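PDB 2FNA: conserved hypothetical protein from Sulfolobus solfataricus, which is an archaeal AAA+ ATPase that binds ADP, with a P-loop ATPase domain followed by a probable winged-helix domain, and whose cellular role is not established. Local coordinates for residues 125-128 and 129-132; 284-287 and 288-291; 324-327 and 328-332. One frame throughout, in Å; residues are numbered along the deposited sequence. Where two conformers were deposited one is given.

Overall arrangement
The three contacts are all local, and they show how the same i to i+3 and i to i+4 spacing takes on different chemistry in different surroundings. Contact 1 lies within helix 124-133 of the ATPase region, about 41 Å from contact 2 and 40 Å from contact 3, centre to centre. It is partly buried and joins backbone bonds to leucine and phenylalanine packing. Contact 2, at the start of helix 289-299, is a surface contact of opposite charges. Contact 3, inside helix 322-334, is partly buried and mixes aromatic, hydroxyl and aliphatic groups. Contacts 2 and 3 touch: A288 packs against Y328, R291 NH1 probably bonds Y328 OH, and R285 NH1 probably bonds Q331 OE1.

Contact 1: residues 125-128 and 129-132; sequences ANLL and ESFE
The carbonyl oxygen of L127 draws donors from the next turn of its own helix. The backbone N of F131 reaches L127 O at 3.2 Å with an N-H...O angle of 151°, and the N of S130 adds a weak bond to the same oxygen. In the given conformer of S130 the hydroxyl also turns back to L127 O; the serine was modelled in two conformers, and that very short approach is best treated as doubtful. The neighbouring carbonyls are held in the same i to i+4 way, L128 O by E132 N and A125 O by E129 N, both at 3.1 Å.

The F131 ring also lies against the L127 carbonyl. Its CG lies beside its own N (chi1 -63°), which folds the ring back along the helix, and L127 O sits 3.5 Å above one face, offset toward the rim. The side chains of L127 and F131 cross at a slant: L127 CG meets F131 CZ at 3.8 Å, while CD1 of the leucine also reaches CE1 and CZ of the ring. L128 adds a looser touch, its CD2 4.2 Å from F131 CE2. This is the apolar side of helix 124-133, which packs in the P-loop ATPase domain between helix 74-91, met by L127 and F131, and strand 171-177 of the parallel sheet, met by L128 and F131.

The acidic residues find their partners outside the helix. OE1 of E129 is hydrogen-bonded to the hydroxyl of Y163, and OE1 of E132 receives the backbone N of R170.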
loop_
_atom_site.group_PDB
_atom_site.type_symbol
_atom_site.label_atom_id
_atom_site.label_comp_id
_atom_site.label_asym_id
_atom_site.label_seq_id
_atom_site.Cartn_x
_atom_site.Cartn_y
_atom_site.Cartn_z
ATOM N N ALA A 125 -8.514 -20.763 -7.748
ATOM C CA ALA A 125 -8.978 -20.612 -9.136
ATOM C C ALA A 125 -10.455 -21.014 -9.326
ATOM O O ALA A 125 -11.204 -20.326 -10.054
ATOM C CB ALA A 125 -8.110 -21.395 -10.063
ATOM N N ASN A 126 -10.887 -22.092 -8.667
ATOM C CA ASN A 126 -12.313 -22.507 -8.713
ATOM C C ASN A 126 -13.206 -21.555 -7.940
ATOM O O ASN A 126 -14.369 -21.335 -8.297
ATOM C CB ASN A 126 -12.499 -23.905 -8.137
ATOM C CG ASN A 126 -12.045 -25.007 -9.083
ATOM O OD1 ASN A 126 -11.773 -24.776 -10.268
ATOM N ND2 ASN A 126 -11.972 -26.225 -8.556
ATOM N N LEU A 127 -12.655 -20.984 -6.877
ATOM C CA LEU A 127 -13.355 -19.998 -6.081
ATOM C C LEU A 127 -13.676 -18.751 -6.919
ATOM O O LEU A 127 -14.825 -18.289 -6.942
ATOM C CB LEU A 127 -12.518 -19.652 -4.851
ATOM C CG LEU A 127 -13.112 -18.670 -3.828
ATOM C CD1 LEU A 127 -14.490 -19.150 -3.293
ATOM C CD2 LEU A 127 -12.135 -18.427 -2.667
ATOM N N LEU A 128 -12.665 -18.235 -7.610
ATOM C CA LEU A 128 -12.797 -17.056 -8.477
ATOM C C LEU A 128 -13.783 -17.329 -9.599
ATOM O O LEU A 128 -14.603 -16.471 -9.963
ATOM C CB LEU A 128 -11.455 -16.686 -9.094
ATOM C CG LEU A 128 -10.316 -16.225 -8.174
ATOM C CD1 LEU A 128 -9.077 -16.005 -9.014
ATOM C CD2 LEU A 128 -10.685 -14.973 -7.447
ATOM N N GLU A 129 -13.676 -18.531 -10.149
ATOM C CA GLU A 129 -14.540 -18.978 -11.222
ATOM C C GLU A 129 -16.008 -19.014 -10.793
ATOM O O GLU A 129 -16.900 -18.796 -11.615
ATOM C CB GLU A 129 -14.079 -20.355 -11.715
ATOM C CG GLU A 129 -14.632 -20.718 -13.073
ATOM C CD GLU A 129 -13.811 -21.760 -13.823
ATOM O OE1 GLU A 129 -12.684 -22.115 -13.394
ATOM O OE2 GLU A 129 -14.313 -22.211 -14.871
ATOM N N SER A 130 -16.256 -19.258 -9.505
ATOM C CA SER A 130 -17.632 -19.293 -8.972
ATOM C C SER A 130 -18.206 -17.898 -8.724
ATOM O O SER A 130 -19.418 -17.700 -8.804
ATOM C CB SER A 130 -17.685 -20.096 -7.676
ATOM O OG SER A 130 -17.103 -19.374 -6.619
ATOM N N PHE A 131 -17.340 -16.933 -8.402
ATOM C CA PHE A 131 -17.740 -15.538 -8.332
ATOM C C PHE A 131 -18.206 -15.126 -9.709
ATOM O O PHE A 131 -19.252 -14.485 -9.851
ATOM C CB PHE A 131 -16.579 -14.620 -7.953
ATOM C CG PHE A 131 -15.988 -14.868 -6.594
ATOM C CD1 PHE A 131 -16.656 -15.576 -5.614
ATOM C CD2 PHE A 131 -14.729 -14.342 -6.290
ATOM C CE1 PHE A 131 -16.075 -15.773 -4.362
ATOM C CE2 PHE A 131 -14.155 -14.532 -5.035
ATOM C CZ PHE A 131 -14.835 -15.254 -4.074
ATOM N N GLU A 132 -17.417 -15.501 -10.719
ATOM C CA GLU A 132 -17.740 -15.204 -12.118
ATOM C C GLU A 132 -19.029 -15.886 -12.553
ATOM O O GLU A 132 -19.831 -15.267 -13.242
ATOM C CB GLU A 132 -16.556 -15.542 -13.051
ATOM C CG GLU A 132 -16.947 -15.721 -14.516
ATOM C CD GLU A 132 -15.838 -15.449 -15.506
ATOM O OE1 GLU A 132 -14.962 -14.617 -15.208
ATOM O OE2 GLU A 132 -15.883 -16.043 -16.611
#

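Contact 2: residues 284-287 and 288-291; sequences GREI and ARKR
A side-chain salt bridge between E286 and R289 joins the loop after helix 259-282 to the first turn of helix 289-299; it is a local surface contact, three residues apart. OE1 of E286 meets NH1 of R289 at 3.2 Å, but the bond is weak, bent to 130° at the hydrogen. The two side chains run side by side in the same direction, with carboxylate and guanidinium planes 39° apart. A bend in the glutamate (chi2 69°) brings its other oxygen, OE2, to 3.4 Å from R289 CD, while the arginine stays extended as far as NE. NH2 of R289 also bridges to E279 in the preceding helix. Putting a leucine at R289 would probably leave the carboxylates of both E286 and E279 without this shared positive mate. The backbone turns tightly here: A288 N makes a weak bond to R285 O at 3.0 Å, and a water donates to I287 O and accepts from K290 N. A288 occupies the N-cap position, and the arrangement is consistent with the start of the first helix of a winged helix-turn-helix domain, the family to which this region is assigned.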
loop_
_atom_site.group_PDB
_atom_site.type_symbol
_atom_site.label_atom_id
_atom_site.label_comp_id
_atom_site.label_asym_id
_atom_site.label_seq_id
_atom_site.Cartn_x
_atom_site.Cartn_y
_atom_site.Cartn_z
ATOM N N GLY A 284 12.268 -9.889 11.666
ATOM C CA GLY A 284 12.966 -10.910 10.881
ATOM C C GLY A 284 14.376 -10.545 10.414
ATOM O O GLY A 284 15.021 -11.349 9.739
ATOM N N ARG A 285 14.849 -9.343 10.755
ATOM C CA ARG A 285 16.210 -8.903 10.420
ATOM C C ARG A 285 16.931 -8.489 11.675
ATOM O O ARG A 285 17.739 -7.572 11.631
ATOM C CB ARG A 285 16.182 -7.685 9.486
ATOM C CG ARG A 285 15.343 -7.847 8.260
ATOM C CD ARG A 285 14.974 -6.489 7.660
ATOM N NE ARG A 285 13.845 -6.647 6.750
ATOM C CZ ARG A 285 13.964 -6.939 5.466
ATOM N NH1 ARG A 285 15.154 -7.121 4.932
ATOM N NH2 ARG A 285 12.884 -7.085 4.726
ATOM N N GLU A 286 16.642 -9.148 12.794
ATOM C CA GLU A 286 17.184 -8.712 14.082
ATOM C C GLU A 286 18.717 -8.769 14.120
ATOM O O GLU A 286 19.349 -7.990 14.837
ATOM C CB GLU A 286 16.563 -9.511 15.236
ATOM C CG GLU A 286 16.759 -8.888 16.642
ATOM C CD GLU A 286 15.975 -7.588 16.880
ATOM O OE1 GLU A 286 15.136 -7.181 16.032
ATOM O OE2 GLU A 286 16.210 -6.967 17.941
ATOM N N ILE A 287 19.305 -9.667 13.333
ATOM C CA ILE A 287 20.764 -9.728 13.190
ATOM C C ILE A 287 21.359 -8.402 12.645
ATOM O O ILE A 287 22.355 -7.894 13.190
ATOM C CB ILE A 287 21.200 -10.958 12.326
ATOM C CG1 ILE A 287 22.709 -11.199 12.410
ATOM C CG2 ILE A 287 20.773 -10.806 10.860
ATOM C CD1 ILE A 287 23.191 -11.745 13.755
ATOM N N ALA A 288 20.732 -7.817 11.617
ATOM C CA ALA A 288 21.290 -6.612 10.957
ATOM C C ALA A 288 20.626 -5.310 11.435
ATOM O O ALA A 288 20.734 -4.260 10.794
ATOM C CB ALA A 288 21.194 -6.747 9.448
ATOM N N ARG A 289 19.988 -5.384 12.596
ATOM C CA ARG A 289 19.129 -4.331 13.082
ATOM C C ARG A 289 19.860 -3.009 13.361
ATOM O O ARG A 289 19.463 -1.962 12.873
ATOM C CB ARG A 289 18.436 -4.813 14.345
ATOM C CG ARG A 289 17.596 -3.763 14.994
ATOM C CD ARG A 289 17.259 -4.144 16.386
ATOM N NE ARG A 289 16.359 -3.163 16.964
ATOM C CZ ARG A 289 15.048 -3.121 16.762
ATOM N NH1 ARG A 289 14.438 -4.016 15.980
ATOM N NH2 ARG A 289 14.347 -2.167 17.351
ATOM N N LYS A 290 20.894 -3.064 14.184
ATOM C CA LYS A 290 21.745 -1.896 14.452
ATOM C C LYS A 290 22.341 -1.304 13.170
ATOM O O LYS A 290 22.467 -0.091 13.039
ATOM C CB LYS A 290 22.857 -2.254 15.455
ATOM C CG LYS A 290 22.331 -2.485 16.870
ATOM C CD LYS A 290 23.453 -2.813 17.866
ATOM N N ARG A 291 22.678 -2.166 12.224
ATOM C CA ARG A 291 23.232 -1.735 10.957
ATOM C C ARG A 291 22.219 -0.942 10.144
ATOM O O ARG A 291 22.539 0.107 9.606
ATOM C CB ARG A 291 23.694 -2.946 10.158
ATOM C CG ARG A 291 24.706 -3.805 10.916
ATOM C CD ARG A 291 25.403 -4.802 10.029
ATOM N NE ARG A 291 26.607 -5.317 10.682
ATOM C CZ ARG A 291 27.539 -6.044 10.073
ATOM N NH1 ARG A 291 27.425 -6.365 8.792
ATOM N NH2 ARG A 291 28.594 -6.458 10.755
HETATM O O HOH W 1 21.705 -5.779 15.161
#

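Contact 3: residues 324-327 and 328-332; sequences EIYN and YLTQL
Two donors of T330 grip the carbonyl oxygen of Y326 from opposite faces of its plane. T330 N bonds Y326 O at 2.9 Å, and T330 OG1 donates to the same oxygen at 2.8 Å, from 40° above the carbonyl plane. With OG1 beside its own backbone N (chi1 -66°), the hydroxyl also comes to lie over the centre of the Y326 ring, 3.5 Å above that face. One hydroxyl thus serves a main-chain acceptor and rests against an aromatic face.

A second tyrosine lies over a peptide carbonyl. Y328 N bonds E324 O at 3.0 Å, nearly along the C=O axis, and the same oxygen sits 3.1 Å above one face of the Y328 ring, toward the rim. The E324 side chain runs alongside this ring, its CB 3.9 Å from Y328 CE2. Their polar ends go to other mates: the hydroxyl of Y328 to R291 NH1, and OE1 of E324 to the hydroxyl of S321. Further along, Q331 N bonds N327 O, and the Q331 amide is engaged through OE1 by R285 NH1.

Packing on another side is aliphatic. I325 and L329 point the same way, with I325 CG2 4.0 Å from L329 CD1, and both press on W305 of helix 305-316. Y328 meets Y292 of helix 289-299 edge-to-face. Helices 289-299, 305-316 and 322-334, followed by the hairpin 338-340 and 345-347, are consistent with a winged helix-turn-helix domain, in which helix 322-334 would take the place of the recognition helix.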
loop_
_atom_site.group_PDB
_atom_site.type_symbol
_atom_site.label_atom_id
_atom_site.label_comp_id
_atom_site.label_asym_id
_atom_site.label_seq_id
_atom_site.Cartn_x
_atom_site.Cartn_y
_atom_site.Cartn_z
ATOM N N GLU A 324 27.415 -7.477 1.849
ATOM C CA GLU A 324 26.543 -7.139 2.961
ATOM C C GLU A 324 25.898 -5.772 2.715
ATOM O O GLU A 324 24.669 -5.641 2.794
ATOM C CB GLU A 324 27.328 -7.146 4.281
ATOM C CG GLU A 324 27.657 -8.549 4.788
ATOM C CD GLU A 324 28.608 -8.559 5.989
ATOM O OE1 GLU A 324 29.807 -8.191 5.842
ATOM O OE2 GLU A 324 28.156 -8.971 7.080
ATOM N N ILE A 325 26.736 -4.786 2.384
ATOM C CA ILE A 325 26.293 -3.408 2.115
ATOM C C ILE A 325 25.234 -3.352 0.998
ATOM O O ILE A 325 24.221 -2.695 1.139
ATOM C CB ILE A 325 27.465 -2.478 1.693
ATOM C CG1 ILE A 325 28.579 -2.435 2.759
ATOM C CG2 ILE A 325 26.941 -1.062 1.374
ATOM C CD1 ILE A 325 28.403 -1.391 3.845
ATOM N N TYR A 326 25.511 -4.032 -0.107
ATOM C CA TYR A 326 24.608 -4.115 -1.238
ATOM C C TYR A 326 23.249 -4.668 -0.817
ATOM O O TYR A 326 22.203 -4.146 -1.213
ATOM C CB TYR A 326 25.219 -5.017 -2.319
ATOM C CG TYR A 326 24.336 -5.222 -3.540
ATOM C CD1 TYR A 326 24.296 -4.274 -4.563
ATOM C CD2 TYR A 326 23.547 -6.368 -3.675
ATOM C CE1 TYR A 326 23.497 -4.454 -5.684
ATOM C CE2 TYR A 326 22.745 -6.556 -4.791
ATOM C CZ TYR A 326 22.725 -5.596 -5.791
ATOM O OH TYR A 326 21.929 -5.774 -6.903
ATOM N N ASN A 327 23.273 -5.734 -0.019
ATOM C CA ASN A 327 22.042 -6.384 0.436
ATOM C C ASN A 327 21.202 -5.473 1.338
ATOM O O ASN A 327 19.981 -5.446 1.212
ATOM C CB ASN A 327 22.374 -7.711 1.139
ATOM C CG ASN A 327 21.178 -8.324 1.874
ATOM O OD1 ASN A 327 20.128 -8.596 1.280
ATOM N ND2 ASN A 327 21.358 -8.585 3.172
ATOM N N TYR A 328 21.848 -4.738 2.244
ATOM C CA TYR A 328 21.127 -3.804 3.124
ATOM C C TYR A 328 20.450 -2.674 2.321
ATOM O O TYR A 328 19.279 -2.350 2.532
ATOM C CB TYR A 328 22.073 -3.203 4.170
ATOM C CG TYR A 328 22.818 -4.201 5.036
ATOM C CD1 TYR A 328 22.182 -5.335 5.537
ATOM C CD2 TYR A 328 24.150 -3.979 5.402
ATOM C CE1 TYR A 328 22.856 -6.242 6.347
ATOM C CE2 TYR A 328 24.837 -4.885 6.219
ATOM C CZ TYR A 328 24.178 -6.013 6.688
ATOM O OH TYR A 328 24.831 -6.926 7.493
ATOM N N LEU A 329 21.182 -2.069 1.397
ATOM C CA LEU A 329 20.607 -1.015 0.564
ATOM C C LEU A 329 19.546 -1.544 -0.383
ATOM O O LEU A 329 18.555 -0.877 -0.613
ATOM C CB LEU A 329 21.695 -0.262 -0.215
ATOM C CG LEU A 329 22.693 0.482 0.670
ATOM C CD1 LEU A 329 23.855 1.026 -0.163
ATOM C CD2 LEU A 329 21.999 1.589 1.453
ATOM N N THR A 330 19.741 -2.734 -0.930
ATOM C CA THR A 330 18.731 -3.365 -1.800
ATOM C C THR A 330 17.417 -3.627 -1.073
ATOM O O THR A 330 16.347 -3.424 -1.638
ATOM C CB THR A 330 19.248 -4.708 -2.376
ATOM O OG1 THR A 330 20.341 -4.437 -3.253
ATOM C CG2 THR A 330 18.139 -5.457 -3.152
ATOM N N GLN A 331 17.503 -4.114 0.164
ATOM C CA GLN A 331 16.315 -4.358 0.948
ATOM C C GLN A 331 15.566 -3.033 1.223
ATOM O O GLN A 331 14.342 -2.951 1.057
ATOM C CB GLN A 331 16.678 -5.091 2.245
ATOM C CG GLN A 331 17.063 -6.550 2.037
ATOM C CD GLN A 331 15.949 -7.338 1.355
ATOM O OE1 GLN A 331 14.896 -7.571 1.939
ATOM N NE2 GLN A 331 16.173 -7.726 0.107
ATOM N N LEU A 332 16.312 -2.010 1.625
ATOM C CA LEU A 332 15.752 -0.681 1.936
ATOM C C LEU A 332 15.067 -0.091 0.710
ATOM O O LEU A 332 13.946 0.474 0.796
ATOM C CB LEU A 332 16.871 0.254 2.461
ATOM C CG LEU A 332 17.327 -0.024 3.904
ATOM C CD1 LEU A 332 18.565 0.764 4.287
ATOM C CD2 LEU A 332 16.200 0.282 4.883
#